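Local coordinates for histidine triad (HIT) protein (Sinorhizobium meliloti, PDB 3NRD), which probably binds nucleotides through its histidine triad (HIT) domain and may hydrolyse them or transfer nucleotidyl groups, as relatives of this family do, at residues G22-R27 with L37-Q42; R32-L37 with I97-G102. All coordinates share one frame; numbering follows the deposited sequence.

Interaction 1: residues G22-R27 with L37-Q42; sequences GLCQMR and LILVPQ. With SO4 (sulfate ion), chain I.
Two nitrogens of Gln42 grip the carbonyl oxygen of Leu23 from opposite faces of its peptide plane. The backbone N of Gln42 donates to Leu23 O at 2.9 Å, while the side-chain NE2 of Gln42 reaches Leu23 O at 3.1 Å, standing 70° out of the carbonyl plane. The first torsion of Gln42 (chi1 -58°) sets CG beside the backbone N, and the extended chain carries the amide across to Leu23 O. The same NE2 also donates to a sulfate ion, probably from the crystallisation liquor. At the oxygen end of this amide, Gln42 OE1 accepts a fairly straight bond from Gln25 NE2 at 3.0 Å, the two side chains crossing at about a right angle with their amide planes 79° apart. A leucine in place of Gln42 would probably leave the amide of Gln25 without its acceptor and Leu23 O with a single grip. Beyond this polar end the segments run as an antiparallel beta hairpin in the sheet of the HIT domain. Val40 N meets Gln25 O at 2.8 Å, and Arg27 and Ile38 form the next hydrogen-bonded pair. The non-hydrogen-bonded pairs, Cys24 with Pro41 and Met26 with Leu39, turn their side chains to the face covered by helix 54-75. Here Cys24 SG rests against the proline ring, 3.8 Å from Pro41 CD. The selenomethionine Met26, bent at its last torsion, brings CE to 3.8 Å from Leu37 CD1. Glu63 on that helix accepts from the backbone N of both Leu23 and Cys24. On the opposite face Arg27 CB lies alongside Ile38 CG1, 3.8 Å away.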
# COMPACT_ATOMS: atom_id res chain seq x y z
N GLY A 22 6.14 -18.48 -0.35
CA GLY A 22 5.92 -19.24 -1.57
C GLY A 22 6.19 -18.44 -2.83
O GLY A 22 6.94 -18.84 -3.72
N LEU A 23 5.52 -17.33 -2.91
CA LEU A 23 5.66 -16.44 -4.04
C LEU A 23 6.72 -15.37 -3.78
O LEU A 23 7.48 -15.05 -4.71
CB LEU A 23 4.33 -15.77 -4.32
CG LEU A 23 4.30 -14.71 -5.43
CD1 LEU A 23 4.76 -15.27 -6.75
CD2 LEU A 23 2.87 -14.13 -5.51
N CYS A 24 6.74 -14.80 -2.57
CA CYS A 24 7.52 -13.60 -2.27
C CYS A 24 8.81 -13.90 -1.52
O CYS A 24 8.79 -14.64 -0.54
CB CYS A 24 6.72 -12.63 -1.45
SG CYS A 24 5.41 -11.83 -2.36
N GLN A 25 9.93 -13.33 -1.99
CA GLN A 25 11.11 -13.14 -1.17
C GLN A 25 10.79 -12.07 -0.13
O GLN A 25 10.08 -11.11 -0.44
CB GLN A 25 12.29 -12.69 -1.99
CG GLN A 25 12.87 -13.76 -2.90
CD GLN A 25 13.97 -13.26 -3.81
OE1 GLN A 25 14.60 -12.25 -3.53
NE2 GLN A 25 14.19 -13.95 -4.95
N MSE A 26 11.33 -12.23 1.08
CA MSE A 26 11.18 -11.27 2.16
C MSE A 26 12.52 -10.63 2.44
O MSE A 26 13.54 -11.33 2.57
CB MSE A 26 10.74 -11.92 3.46
CG MSE A 26 9.41 -12.53 3.43
SE MSE A 26 8.87 -13.21 5.21
CE MSE A 26 9.00 -11.50 6.05
N ARG A 27 12.52 -9.31 2.54
CA ARG A 27 13.71 -8.58 2.94
C ARG A 27 13.37 -7.60 4.02
O ARG A 27 12.30 -7.06 4.03
CB ARG A 27 14.32 -7.84 1.78
CG ARG A 27 14.70 -8.76 0.66
CD ARG A 27 15.34 -8.04 -0.48
NE ARG A 27 16.77 -7.78 -0.32
CZ ARG A 27 17.74 -8.68 -0.45
NH1 ARG A 27 17.48 -9.96 -0.68
NH2 ARG A 27 19.00 -8.28 -0.33
N LEU A 37 9.64 -4.31 6.30
CA LEU A 37 9.87 -5.45 5.45
C LEU A 37 9.42 -5.13 4.06
O LEU A 37 8.50 -4.31 3.85
CB LEU A 37 9.06 -6.63 5.94
CG LEU A 37 9.27 -6.99 7.42
CD1 LEU A 37 8.43 -8.21 7.76
CD2 LEU A 37 10.73 -7.24 7.75
N ILE A 38 10.03 -5.79 3.09
CA ILE A 38 9.47 -5.80 1.76
C ILE A 38 9.26 -7.22 1.28
O ILE A 38 10.04 -8.11 1.63
CB ILE A 38 10.29 -4.97 0.72
CG1 ILE A 38 11.67 -5.52 0.48
CG2 ILE A 38 10.42 -3.55 1.23
CD1 ILE A 38 12.41 -4.83 -0.69
N LEU A 39 8.18 -7.39 0.52
CA LEU A 39 7.82 -8.67 -0.09
C LEU A 39 8.01 -8.50 -1.58
O LEU A 39 7.46 -7.57 -2.15
CB LEU A 39 6.39 -9.06 0.22
CG LEU A 39 6.24 -9.90 1.49
CD1 LEU A 39 6.57 -9.05 2.73
CD2 LEU A 39 4.85 -10.50 1.57
N VAL A 40 8.80 -9.37 -2.20
CA VAL A 40 9.10 -9.23 -3.63
C VAL A 40 8.62 -10.51 -4.29
O VAL A 40 9.26 -11.55 -4.12
CB VAL A 40 10.58 -9.02 -3.89
CG1 VAL A 40 10.83 -8.86 -5.45
CG2 VAL A 40 11.07 -7.82 -3.07
N PRO A 41 7.44 -10.45 -4.96
CA PRO A 41 6.95 -11.63 -5.68
C PRO A 41 7.94 -12.02 -6.75
O PRO A 41 8.35 -11.17 -7.54
CB PRO A 41 5.67 -11.14 -6.35
CG PRO A 41 5.34 -9.86 -5.76
CD PRO A 41 6.49 -9.33 -5.03
N GLN A 42 8.26 -13.30 -6.84
CA GLN A 42 9.33 -13.78 -7.73
C GLN A 42 8.80 -14.09 -9.13
O GLN A 42 8.92 -15.21 -9.63
CB GLN A 42 9.97 -14.98 -7.11
CG GLN A 42 10.53 -14.72 -5.73
CD GLN A 42 11.01 -16.00 -5.09
OE1 GLN A 42 12.20 -16.23 -5.00
NE2 GLN A 42 10.07 -16.83 -4.63
S SO4 I . 9.42 -21.06 -3.10
O1 SO4 I . 8.53 -21.35 -2.00
O2 SO4 I . 10.64 -21.82 -2.84
O3 SO4 I . 8.80 -21.46 -4.36
O4 SO4 I . 9.70 -19.63 -3.14

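Interaction 2: residues R32-L37 with I97-G102; sequences RRWPWL and IARREG
Trp36 and Ile97 form an antiparallel non-hydrogen-bonded pair, their CA atoms 4.3 Å apart, and just beyond it Ala98 N donates to Pro35 O at 2.8 Å. This is the end of the pairing of strands 36-41 and 94-99, neighbours in the antiparallel sheet of the HIT domain, where the first begins and the second finishes. The side chains of Trp36 and Ile97 rise next to each other from the same face of the sheet. Ile97 CG1 sits over a face of the indole in a CH-pi contact, 3.7 Å from the centroid of the five-membered ring. With CG anti to the backbone N (chi1 -179°), the ring of Trp36 stands where that methylene can cover it, while Trp36 NE1 is hydrogen-bonded to His95 ND1. The other branch of Ile97, CG2, touches Trp34 CB at 3.9 Å. Toward helix 54-75, the methyl of Ala98 packs on the ring of Pro35, 4.0 Å from Pro35 CB. Arg99 bends at its second and third torsions and comes alongside Trp34, the guanidinium turned 70° from the indole plane. Asp103 forms a salt bridge with Arg99 NE, and Pro104 O accepts from Trp34 NE1. Arg99 and Trp34 come closest at Arg99 NE and Trp34 CD1, 3.6 Å apart.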
# COMPACT_ATOMS: atom_id res chain seq x y z
N ARG A 32 16.58 0.86 10.45
CA ARG A 32 16.02 0.47 11.75
C ARG A 32 15.06 1.49 12.39
O ARG A 32 14.47 1.19 13.43
CB ARG A 32 17.15 0.07 12.73
CG ARG A 32 17.91 1.20 13.42
CD ARG A 32 18.75 0.67 14.63
NE ARG A 32 18.06 -0.35 15.46
N ARG A 33 14.88 2.67 11.80
CA ARG A 33 13.96 3.67 12.36
C ARG A 33 12.53 3.17 12.47
O ARG A 33 11.83 3.58 13.38
CB ARG A 33 13.98 4.95 11.55
CG ARG A 33 15.32 5.71 11.68
CD ARG A 33 15.27 6.94 10.82
NE ARG A 33 15.20 6.62 9.40
CZ ARG A 33 14.86 7.50 8.44
NH1 ARG A 33 14.58 8.79 8.73
NH2 ARG A 33 14.86 7.10 7.17
N TRP A 34 12.11 2.29 11.54
CA TRP A 34 10.83 1.57 11.68
C TRP A 34 11.06 0.12 11.28
O TRP A 34 11.84 -0.13 10.36
CB TRP A 34 9.72 2.15 10.80
CG TRP A 34 9.64 3.60 10.76
CD1 TRP A 34 8.84 4.40 11.50
CD2 TRP A 34 10.37 4.46 9.89
NE1 TRP A 34 9.03 5.71 11.16
CE2 TRP A 34 9.96 5.77 10.15
CE3 TRP A 34 11.35 4.24 8.90
CZ2 TRP A 34 10.49 6.86 9.47
CZ3 TRP A 34 11.88 5.33 8.24
CH2 TRP A 34 11.47 6.62 8.54
N PRO A 35 10.42 -0.84 11.96
CA PRO A 35 10.52 -2.23 11.45
C PRO A 35 9.78 -2.36 10.12
O PRO A 35 8.54 -2.22 10.05
CB PRO A 35 9.90 -3.08 12.55
CG PRO A 35 9.80 -2.17 13.77
CD PRO A 35 9.73 -0.77 13.27
N TRP A 36 10.55 -2.63 9.07
CA TRP A 36 10.13 -2.40 7.68
C TRP A 36 10.61 -3.57 6.85
O TRP A 36 11.81 -3.83 6.76
CB TRP A 36 10.74 -1.09 7.25
CG TRP A 36 10.46 -0.60 5.89
CD1 TRP A 36 9.82 -1.22 4.88
CD2 TRP A 36 10.89 0.65 5.38
NE1 TRP A 36 9.82 -0.44 3.77
CE2 TRP A 36 10.47 0.72 4.05
CE3 TRP A 36 11.60 1.72 5.93
CZ2 TRP A 36 10.74 1.82 3.24
CZ3 TRP A 36 11.87 2.82 5.14
CH2 TRP A 36 11.44 2.86 3.81
N LEU A 37 9.64 -4.31 6.30
CA LEU A 37 9.87 -5.45 5.45
C LEU A 37 9.42 -5.13 4.06
O LEU A 37 8.50 -4.31 3.85
CB LEU A 37 9.06 -6.63 5.94
CG LEU A 37 9.27 -6.99 7.42
CD1 LEU A 37 8.43 -8.21 7.76
CD2 LEU A 37 10.73 -7.24 7.75
N ILE A 97 5.18 -2.28 7.01
CA ILE A 97 5.93 -1.45 7.95
C ILE A 97 5.17 -1.37 9.28
O ILE A 97 3.97 -1.11 9.28
CB ILE A 97 6.11 -0.03 7.44
CG1 ILE A 97 6.79 0.02 6.05
CG2 ILE A 97 6.91 0.77 8.45
CD1 ILE A 97 6.30 1.13 5.18
N ALA A 98 5.87 -1.59 10.39
CA ALA A 98 5.28 -1.50 11.74
C ALA A 98 5.38 -0.07 12.27
O ALA A 98 6.46 0.50 12.29
CB ALA A 98 6.00 -2.42 12.68
N ARG A 99 4.28 0.48 12.75
CA ARG A 99 4.23 1.87 13.20
C ARG A 99 3.59 2.06 14.58
O ARG A 99 2.79 1.23 15.04
CB ARG A 99 3.40 2.74 12.26
CG ARG A 99 3.76 2.69 10.82
CD ARG A 99 5.10 3.27 10.51
NE ARG A 99 5.29 4.65 10.93
CZ ARG A 99 4.99 5.75 10.26
NH1 ARG A 99 4.41 5.70 9.06
NH2 ARG A 99 5.30 6.94 10.79
N ARG A 100 3.92 3.20 15.19
CA ARG A 100 3.29 3.58 16.42
C ARG A 100 3.44 5.08 16.60
O ARG A 100 4.38 5.70 16.10
CB ARG A 100 3.91 2.80 17.59
CG ARG A 100 5.33 3.24 18.00
CD ARG A 100 6.24 2.07 18.22
NE ARG A 100 5.77 1.17 19.28
CZ ARG A 100 5.87 -0.17 19.29
NH1 ARG A 100 6.36 -0.86 18.24
NH2 ARG A 100 5.43 -0.85 20.36
N GLU A 101 2.50 5.66 17.32
CA GLU A 101 2.59 7.06 17.71
C GLU A 101 3.93 7.35 18.35
O GLU A 101 4.43 6.58 19.18
CB GLU A 101 1.43 7.45 18.62
CG GLU A 101 1.43 8.95 19.00
CD GLU A 101 0.22 9.34 19.85
OE1 GLU A 101 -0.63 8.46 20.10
OE2 GLU A 101 0.12 10.52 20.25
N GLY A 102 4.52 8.45 17.90
CA GLY A 102 5.81 8.89 18.38
C GLY A 102 6.98 8.33 17.60
O GLY A 102 8.10 8.70 17.90

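In the fold
From the N terminus, the chain passes through helix 9-14 and strand 15-20 before residues 22-27 start the second strand of the sheet. Interaction 1 closes the short hairpin when strand 36-41 returns beside strand 24-29. Residues 32-37 lead into that returning strand and pair with a segment far along the chain: interaction 2 closes a much longer excursion, through helix 54-75 and strand 79-84, when residues 97-102 arrive. Residues 32-37 fall between 22-27 and 37-42, meeting the latter at the shared Leu37, while their partner 97-102 lies beyond both, so the contacts cross. Their centres lie about 18 Å apart, on opposite sides of the chain's centre. Together they join strand 36-41 to neighbours on its two edges.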